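Local structure of DotU family type IV/VI secretion system protein (Acinetobacter baumannii, 6Y4R) at residues K59-A64 with Y102-I107; L65-I70 with P89-L94. The protein is the cytoplasmic domain of TssL, a key component of the type VI secretion system, in which DotU-family proteins form part of the membrane complex. All blocks are in the same frame, centred on the assembly; numbering follows the deposited sequence.

Contact 1 of 2, residues K59-A64 with Y102-I107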
ATOM      1  N   LYS A  59      -0.209   5.888  -4.112  1.00 24.05           N
ATOM      2  CA  LYS A  59       0.547   4.917  -4.887  1.00 31.43           C
ATOM      3  C   LYS A  59       1.776   4.408  -4.129  1.00 34.04           C
ATOM      4  O   LYS A  59       2.129   3.228  -4.238  1.00 30.50           O
ATOM      5  CB  LYS A  59       0.937   5.527  -6.232  1.00 24.64           C
ATOM      6  CG  LYS A  59       2.079   4.819  -6.908  1.00 30.36           C
ATOM      7  CD  LYS A  59       1.959   4.885  -8.411  1.00 32.94           C
ATOM      8  CE  LYS A  59       2.596   6.125  -8.984  1.00 36.42           C
ATOM      9  NZ  LYS A  59       2.038   6.351 -10.349  1.00 42.79           N
ATOM     10  N   TYR A  60       2.445   5.277  -3.356  1.00 34.12           N
ATOM     11  CA  TYR A  60       3.625   4.846  -2.605  1.00 26.41           C
ATOM     12  C   TYR A  60       3.258   3.786  -1.568  1.00 30.18           C
ATOM     13  O   TYR A  60       3.956   2.775  -1.419  1.00 21.83           O
ATOM     14  CB  TYR A  60       4.291   6.056  -1.929  1.00 23.31           C
ATOM     15  CG  TYR A  60       5.506   5.699  -1.086  1.00 23.24           C
ATOM     16  CD1 TYR A  60       5.364   5.242   0.228  1.00 22.94           C
ATOM     17  CD2 TYR A  60       6.788   5.800  -1.608  1.00 23.71           C
ATOM     18  CE1 TYR A  60       6.465   4.887   0.987  1.00 23.15           C
ATOM     19  CE2 TYR A  60       7.899   5.459  -0.858  1.00 28.63           C
ATOM     20  CZ  TYR A  60       7.740   5.005   0.438  1.00 33.31           C
ATOM     21  OH  TYR A  60       8.859   4.668   1.177  1.00 33.02           O
ATOM     22  N   ALA A  61       2.166   4.020  -0.833  1.00 30.70           N
ATOM     23  CA  ALA A  61       1.703   3.084   0.183  1.00 23.74           C
ATOM     24  C   ALA A  61       1.298   1.763  -0.442  1.00 25.66           C
ATOM     25  O   ALA A  61       1.560   0.695   0.126  1.00 31.49           O
ATOM     26  CB  ALA A  61       0.523   3.687   0.955  1.00 29.90           C
ATOM     27  N   PHE A  62       0.622   1.810  -1.591  1.00 22.67           N
ATOM     28  CA  PHE A  62       0.194   0.568  -2.226  1.00 21.41           C
ATOM     29  C   PHE A  62       1.394  -0.241  -2.707  1.00 30.03           C
ATOM     30  O   PHE A  62       1.379  -1.472  -2.652  1.00 35.83           O
ATOM     31  CB  PHE A  62      -0.753   0.865  -3.386  1.00 21.92           C
ATOM     32  CG  PHE A  62      -1.135  -0.345  -4.191  1.00 26.33           C
ATOM     33  CD1 PHE A  62      -2.344  -0.978  -3.960  1.00 28.63           C
ATOM     34  CD2 PHE A  62      -0.303  -0.844  -5.194  1.00 26.73           C
ATOM     35  CE1 PHE A  62      -2.714  -2.099  -4.704  1.00 32.73           C
ATOM     36  CE2 PHE A  62      -0.665  -1.974  -5.938  1.00 23.83           C
ATOM     37  CZ  PHE A  62      -1.869  -2.592  -5.694  1.00 27.49           C
ATOM     38  N   CYS A  63       2.428   0.432  -3.214  1.00 31.93           N
ATOM     39  CA  CYS A  63       3.623  -0.274  -3.661  1.00 27.01           C
ATOM     40  C   CYS A  63       4.411  -0.844  -2.484  1.00 28.72           C
ATOM     41  O   CYS A  63       4.903  -1.978  -2.547  1.00 25.39           O
ATOM     42  CB  CYS A  63       4.485   0.655  -4.511  1.00 32.25           C
ATOM     43  SG  CYS A  63       3.715   1.060  -6.120  1.00 34.53           S
ATOM     44  N   ALA A  64       4.539  -0.085  -1.395  1.00 34.44           N
ATOM     45  CA  ALA A  64       5.162  -0.650  -0.202  1.00 31.75           C
ATOM     46  C   ALA A  64       4.396  -1.883   0.280  1.00 29.13           C
ATOM     47  O   ALA A  64       5.004  -2.858   0.738  1.00 36.52           O
ATOM     48  CB  ALA A  64       5.266   0.411   0.897  1.00 22.32           C
ATOM     49  N   TYR A 102      10.345   2.067   7.030  1.00 31.41           N
ATOM     50  CA  TYR A 102      10.416   3.226   7.908  1.00 34.61           C
ATOM     51  C   TYR A 102       9.668   4.431   7.365  1.00 37.34           C
ATOM     52  O   TYR A 102       8.967   5.111   8.114  1.00 45.26           O
ATOM     53  CB  TYR A 102      11.883   3.635   8.137  1.00 38.57           C
ATOM     54  CG  TYR A 102      12.696   2.636   8.927  1.00 49.67           C
ATOM     55  CD1 TYR A 102      13.173   1.470   8.338  1.00 55.99           C
ATOM     56  CD2 TYR A 102      12.991   2.862  10.264  1.00 57.14           C
ATOM     57  CE1 TYR A 102      13.909   0.552   9.066  1.00 62.03           C
ATOM     58  CE2 TYR A 102      13.726   1.957  10.997  1.00 62.98           C
ATOM     59  CZ  TYR A 102      14.180   0.805  10.395  1.00 65.52           C
ATOM     60  OH  TYR A 102      14.911  -0.091  11.137  1.00 71.09           O
ATOM     61  N   GLN A 103       9.767   4.689   6.070  1.00 35.67           N
ATOM     62  CA  GLN A 103       9.268   5.941   5.528  1.00 31.18           C
ATOM     63  C   GLN A 103       7.754   5.934   5.329  1.00 26.32           C
ATOM     64  O   GLN A 103       7.134   7.003   5.323  1.00 27.94           O
ATOM     65  CB  GLN A 103      10.016   6.247   4.234  1.00 30.43           C
ATOM     66  CG  GLN A 103       9.611   7.523   3.577  1.00 36.97           C
ATOM     67  CD  GLN A 103      10.644   7.972   2.607  1.00 50.18           C
ATOM     68  OE1 GLN A 103      10.339   8.630   1.615  1.00 58.09           O
ATOM     69  NE2 GLN A 103      11.894   7.630   2.890  1.00 55.09           N
ATOM     70  N   PHE A 104       7.142   4.759   5.204  1.00 27.38           N
ATOM     71  CA  PHE A 104       5.682   4.670   5.242  1.00 31.98           C
ATOM     72  C   PHE A 104       5.145   5.301   6.525  1.00 36.15           C
ATOM     73  O   PHE A 104       4.084   5.940   6.521  1.00 34.89           O
ATOM     74  CB  PHE A 104       5.280   3.191   5.110  1.00 28.63           C
ATOM     75  CG  PHE A 104       3.804   2.896   5.260  1.00 27.29           C
ATOM     76  CD1 PHE A 104       3.154   3.001   6.493  1.00 31.03           C
ATOM     77  CD2 PHE A 104       3.076   2.437   4.167  1.00 28.04           C
ATOM     78  CE1 PHE A 104       1.797   2.691   6.623  1.00 23.16           C
ATOM     79  CE2 PHE A 104       1.707   2.117   4.296  1.00 27.12           C
ATOM     80  CZ  PHE A 104       1.077   2.251   5.526  1.00 23.89           C
ATOM     81  N   PHE A 105       5.875   5.139   7.638  1.00 36.56           N
ATOM     82  CA  PHE A 105       5.434   5.643   8.933  1.00 25.78           C
ATOM     83  C   PHE A 105       5.791   7.101   9.162  1.00 35.48           C
ATOM     84  O   PHE A 105       5.100   7.758   9.945  1.00 26.83           O
ATOM     85  CB  PHE A 105       5.972   4.736  10.045  1.00 26.58           C
ATOM     86  CG  PHE A 105       5.345   3.342  10.030  1.00 37.97           C
ATOM     87  CD1 PHE A 105       4.002   3.169  10.370  1.00 31.21           C
ATOM     88  CD2 PHE A 105       6.075   2.231   9.627  1.00 26.06           C
ATOM     89  CE1 PHE A 105       3.409   1.921  10.344  1.00 33.30           C
ATOM     90  CE2 PHE A 105       5.487   0.984   9.594  1.00 41.68           C
ATOM     91  CZ  PHE A 105       4.143   0.824   9.955  1.00 38.49           C
ATOM     92  N   GLU A 106       6.844   7.617   8.511  1.00 37.71           N
ATOM     93  CA  GLU A 106       7.108   9.058   8.492  1.00 31.03           C
ATOM     94  C   GLU A 106       6.004   9.804   7.755  1.00 32.86           C
ATOM     95  O   GLU A 106       5.491  10.815   8.242  1.00 39.96           O
ATOM     96  CB  GLU A 106       8.457   9.316   7.825  1.00 27.86           C
ATOM     97  CG  GLU A 106       9.570   8.521   8.448  1.00 28.58           C
ATOM     98  CD  GLU A 106      10.945   9.142   8.235  1.00 59.39           C
ATOM     99  OE1 GLU A 106      11.845   8.931   9.086  1.00 59.33           O
ATOM    100  OE2 GLU A 106      11.157   9.792   7.184  1.00 49.71           O
ATOM    101  N   ILE A 107       5.632   9.309   6.565  1.00 31.25           N
ATOM    102  CA  ILE A 107       4.538   9.891   5.781  1.00 31.92           C
ATOM    103  C   ILE A 107       3.216   9.776   6.540  1.00 31.90           C
ATOM    104  O   ILE A 107       2.354  10.668   6.480  1.00 32.36           O
ATOM    105  CB  ILE A 107       4.468   9.237   4.383  1.00 27.60           C
ATOM    106  CG1 ILE A 107       5.830   9.386   3.659  1.00 27.02           C
ATOM    107  CG2 ILE A 107       3.304   9.820   3.576  1.00 24.87           C
ATOM    108  CD1 ILE A 107       5.962   8.677   2.321  1.00 24.82           C
TER
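Gln103 meets the outer end of the Tyr60 ring, the first touch in a helix-helix packing inside the all-helical DotU-type domain: helix 100-114 runs roughly antiparallel to helix 52-71, the short segment axes 10.7 Å apart at 149°. Tyr60 OH lies 3.6 Å from Gln103 CB, and the two side chains meet nearly at a right angle, with ring and amide planes only 12° apart. Tyr60 spans the gap because its CG stands anti to the backbone N, which carries the ring straight out to the neighbouring helix.

At Phe104 the backbones come nearest, with its CA 6.6 Å from the CA of Ala61. Its backbone N sits at the edge of the Tyr60 ring, while the side chain leads back across the gap so that CE2 comes to 3.9 Å from Ala61 CB. Ala64 CB is more distant, 4.4 Å from CD2 of the same ring. Both methyls approach the phenyl obliquely; Phe133 stacks on this ring and Phe125 meets it with inclined planes, so small alanines on one helix face a cluster of aromatics.

One turn on, Ile107 covers a face of Tyr60, and Phe95 meets that tyrosine edge-to-face. The isoleucine does this with the end of its longer branch: CD1 makes a CH-pi contact 4.3 Å from the Tyr60 ring centroid, 22° off the normal and displaced toward the CD1-CE1 edge of the ring.

Contact 2 of 2, residues L65-I70 with P89-L94; sequences LIDETI and PLQLSL
Ile66 opens the contact with its CG2 methyl, 4.2 Å from CD1 of Leu90. This is the apolar flank of the interface; Ile15 of helix 9-19 also packs on Ile66, and Ile34 and Leu35 of helix 27-47 pack on Leu90.

Asp67 carries the rest. With CG anti to its own carbonyl carbon, the carboxylate projects from helix 52-71 onto the start of helix 90-95 and takes two backbone N-H groups. Leu90 N donates to the syn lone pair of Asp67 OD1, at 3.1 Å, and Gln91 N donates to Asp67 OD2 at 2.8 Å. The second bond is the straighter, 161° at the hydrogen against 148°, although its donor lies 21° out of the carboxylate plane.

The carboxylate of helix 52-71 thus accepts the first two N-H groups of helix 90-95, whose N-cap residue is Pro89; as a proline, Pro89 has no side-chain acceptor to offer them. The negative group there would be favoured by the helix dipole, which could tend to lower its pKa. Trp85 NE1 gives OD1 of this buried acid a further hydrogen bond, so OD1 has two donors.

Pro89 CB and Gln91 CB lie beside OD2 of Asp67. On the other oxygen, OD1 lies 3.7 Å from Leu90 CB.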
ATOM      1  N   LEU A  65       3.066  -1.869   0.153  1.00 20.87           N
ATOM      2  CA  LEU A  65       2.211  -2.936   0.678  1.00 24.09           C
ATOM      3  C   LEU A  65       2.236  -4.185  -0.198  1.00 32.14           C
ATOM      4  O   LEU A  65       2.284  -5.308   0.317  1.00 35.18           O
ATOM      5  CB  LEU A  65       0.783  -2.415   0.844  1.00 20.99           C
ATOM      6  CG  LEU A  65      -0.392  -3.375   0.964  1.00 21.18           C
ATOM      7  CD1 LEU A  65      -0.388  -4.082   2.301  1.00 21.54           C
ATOM      8  CD2 LEU A  65      -1.670  -2.596   0.787  1.00 21.43           C
ATOM      9  N   ILE A  66       2.130  -4.013  -1.522  1.00 34.49           N
ATOM     10  CA  ILE A  66       2.208  -5.151  -2.442  1.00 28.32           C
ATOM     11  C   ILE A  66       3.590  -5.793  -2.389  1.00 26.40           C
ATOM     12  O   ILE A  66       3.712  -7.022  -2.464  1.00 28.03           O
ATOM     13  CB  ILE A  66       1.841  -4.717  -3.876  1.00 29.50           C
ATOM     14  CG1 ILE A  66       1.812  -5.916  -4.824  1.00 29.55           C
ATOM     15  CG2 ILE A  66       2.812  -3.660  -4.405  1.00 32.52           C
ATOM     16  CD1 ILE A  66       0.871  -6.984  -4.409  1.00 37.41           C
ATOM     17  N   ASP A  67       4.646  -4.989  -2.202  1.00 20.69           N
ATOM     18  CA  ASP A  67       5.981  -5.574  -2.160  1.00 20.93           C
ATOM     19  C   ASP A  67       6.145  -6.493  -0.956  1.00 32.08           C
ATOM     20  O   ASP A  67       6.650  -7.617  -1.092  1.00 32.83           O
ATOM     21  CB  ASP A  67       7.076  -4.497  -2.105  1.00 21.20           C
ATOM     22  CG  ASP A  67       7.366  -3.818  -3.459  1.00 28.14           C
ATOM     23  OD1 ASP A  67       6.856  -4.256  -4.515  1.00 26.50           O
ATOM     24  OD2 ASP A  67       8.233  -2.908  -3.478  1.00 30.64           O
ATOM     25  N   GLU A  68       5.665  -6.071   0.220  1.00 23.53           N
ATOM     26  CA  GLU A  68       5.902  -6.867   1.424  1.00 26.27           C
ATOM     27  C   GLU A  68       4.946  -8.041   1.545  1.00 31.09           C
ATOM     28  O   GLU A  68       5.303  -9.069   2.132  1.00 34.12           O
ATOM     29  CB  GLU A  68       5.855  -5.984   2.672  1.00 34.27           C
ATOM     30  CG  GLU A  68       5.650  -6.759   3.978  1.00 38.23           C
ATOM     31  CD  GLU A  68       5.463  -5.871   5.212  1.00 41.05           C
ATOM     32  OE1 GLU A  68       6.345  -5.032   5.462  1.00 42.56           O
ATOM     33  OE2 GLU A  68       4.442  -5.999   5.929  1.00 40.85           O
ATOM     34  N   THR A  69       3.740  -7.911   1.000  1.00 33.20           N
ATOM     35  CA  THR A  69       2.833  -9.049   0.939  1.00 30.42           C
ATOM     36  C   THR A  69       3.479 -10.196   0.175  1.00 30.14           C
ATOM     37  O   THR A  69       3.410 -11.359   0.593  1.00 32.32           O
ATOM     38  CB  THR A  69       1.518  -8.629   0.282  1.00 31.46           C
ATOM     39  OG1 THR A  69       0.895  -7.609   1.070  1.00 40.00           O
ATOM     40  CG2 THR A  69       0.586  -9.796   0.148  1.00 22.61           C
ATOM     41  N   ILE A  70       4.101  -9.876  -0.964  1.00 25.89           N
ATOM     42  CA  ILE A  70       4.710 -10.889  -1.821  1.00 21.71           C
ATOM     43  C   ILE A  70       5.980 -11.454  -1.190  1.00 22.27           C
ATOM     44  O   ILE A  70       6.192 -12.671  -1.177  1.00 25.09           O
ATOM     45  CB  ILE A  70       4.986 -10.301  -3.213  1.00 22.90           C
ATOM     46  CG1 ILE A  70       3.671 -10.157  -3.981  1.00 21.15           C
ATOM     47  CG2 ILE A  70       6.027 -11.155  -3.952  1.00 24.42           C
ATOM     48  CD1 ILE A  70       3.805  -9.437  -5.265  1.00 21.02           C
ATOM     49  N   PRO A  89      11.658  -4.867  -7.113  1.00 23.28           N
ATOM     50  CA  PRO A  89      10.435  -4.538  -6.378  1.00 31.46           C
ATOM     51  C   PRO A  89       9.968  -3.144  -6.745  1.00 34.96           C
ATOM     52  O   PRO A  89      10.759  -2.282  -7.134  1.00 42.34           O
ATOM     53  CB  PRO A  89      10.838  -4.655  -4.904  1.00 22.63           C
ATOM     54  CG  PRO A  89      12.212  -5.284  -4.905  1.00 23.35           C
ATOM     55  CD  PRO A  89      12.815  -5.124  -6.255  1.00 23.80           C
ATOM     56  N   LEU A  90       8.651  -2.936  -6.654  1.00 30.75           N
ATOM     57  CA  LEU A  90       8.059  -1.695  -7.167  1.00 27.69           C
ATOM     58  C   LEU A  90       8.468  -0.477  -6.342  1.00 34.04           C
ATOM     59  O   LEU A  90       8.464   0.656  -6.848  1.00 28.74           O
ATOM     60  CB  LEU A  90       6.542  -1.799  -7.197  1.00 27.47           C
ATOM     61  CG  LEU A  90       6.005  -2.833  -8.174  1.00 26.64           C
ATOM     62  CD1 LEU A  90       4.459  -2.847  -8.213  1.00 26.30           C
ATOM     63  CD2 LEU A  90       6.604  -2.594  -9.546  1.00 22.84           C
ATOM     64  N   GLN A  91       8.817  -0.685  -5.071  1.00 38.28           N
ATOM     65  CA  GLN A  91       9.368   0.410  -4.288  1.00 32.51           C
ATOM     66  C   GLN A  91      10.665   0.895  -4.891  1.00 41.32           C
ATOM     67  O   GLN A  91      10.910   2.104  -4.964  1.00 46.75           O
ATOM     68  CB  GLN A  91       9.599  -0.020  -2.843  1.00 28.91           C
ATOM     69  CG  GLN A  91       8.422   0.210  -1.907  1.00 29.44           C
ATOM     70  CD  GLN A  91       8.259   1.700  -1.556  1.00 37.61           C
ATOM     71  OE1 GLN A  91       9.229   2.392  -1.224  1.00 42.37           O
ATOM     72  NE2 GLN A  91       7.028   2.188  -1.623  1.00 39.68           N
ATOM     73  N   LEU A  92      11.468  -0.033  -5.411  1.00 46.94           N
ATOM     74  CA  LEU A  92      12.776   0.315  -5.953  1.00 38.44           C
ATOM     75  C   LEU A  92      12.648   0.775  -7.396  1.00 33.47           C
ATOM     76  O   LEU A  92      13.311   1.734  -7.814  1.00 26.48           O
ATOM     77  CB  LEU A  92      13.690  -0.909  -5.861  1.00 25.20           C
ATOM     78  CG  LEU A  92      15.108  -0.855  -6.413  1.00 28.19           C
ATOM     79  CD1 LEU A  92      15.976  -0.037  -5.480  1.00 27.60           C
ATOM     80  CD2 LEU A  92      15.693  -2.230  -6.599  1.00 26.49           C
ATOM     81  N   SER A  93      11.720   0.160  -8.131  1.00 27.24           N
ATOM     82  CA  SER A  93      11.514   0.513  -9.532  1.00 30.96           C
ATOM     83  C   SER A  93      10.849   1.879  -9.669  1.00 36.32           C
ATOM     84  O   SER A  93      11.323   2.727 -10.439  1.00 43.49           O
ATOM     85  CB  SER A  93      10.716  -0.601 -10.234  1.00 25.09           C
ATOM     86  OG  SER A  93      10.309  -0.258 -11.551  1.00 25.84           O
ATOM     87  N   LEU A  94       9.806   2.146  -8.881  1.00 34.61           N
ATOM     88  CA  LEU A  94       9.045   3.382  -9.051  1.00 38.35           C
ATOM     89  C   LEU A  94       9.511   4.525  -8.155  1.00 41.08           C
ATOM     90  O   LEU A  94       9.296   5.694  -8.496  1.00 26.94           O
ATOM     91  CB  LEU A  94       7.556   3.142  -8.766  1.00 31.47           C
ATOM     92  CG  LEU A  94       6.805   2.134  -9.629  1.00 24.80           C
ATOM     93  CD1 LEU A  94       5.300   2.173  -9.339  1.00 24.45           C
ATOM     94  CD2 LEU A  94       7.067   2.417 -11.105  1.00 25.98           C
TER

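Both contacts are buried and both use helix 52-71, on consecutive stretches of it: its residues 59-64 meet helix 100-114 in contact 1, and residues 65-70 meet helix 90-95 in contact 2. The two partner helices follow each other in the chain. Contact 1 lies nearer the chain's centre, about 7 Å from it as against about 9 Å, centre to centre, and is aromatic and aliphatic packing between helix flanks. Contact 2, at a helix start, is mainly polar, with a carboxylate gripping backbone amides. Gln91 joins them: its NE2 packs 3.1 Å from Tyr60 O, while Leu94 CD1 lies 3.8 Å from Cys63 SG.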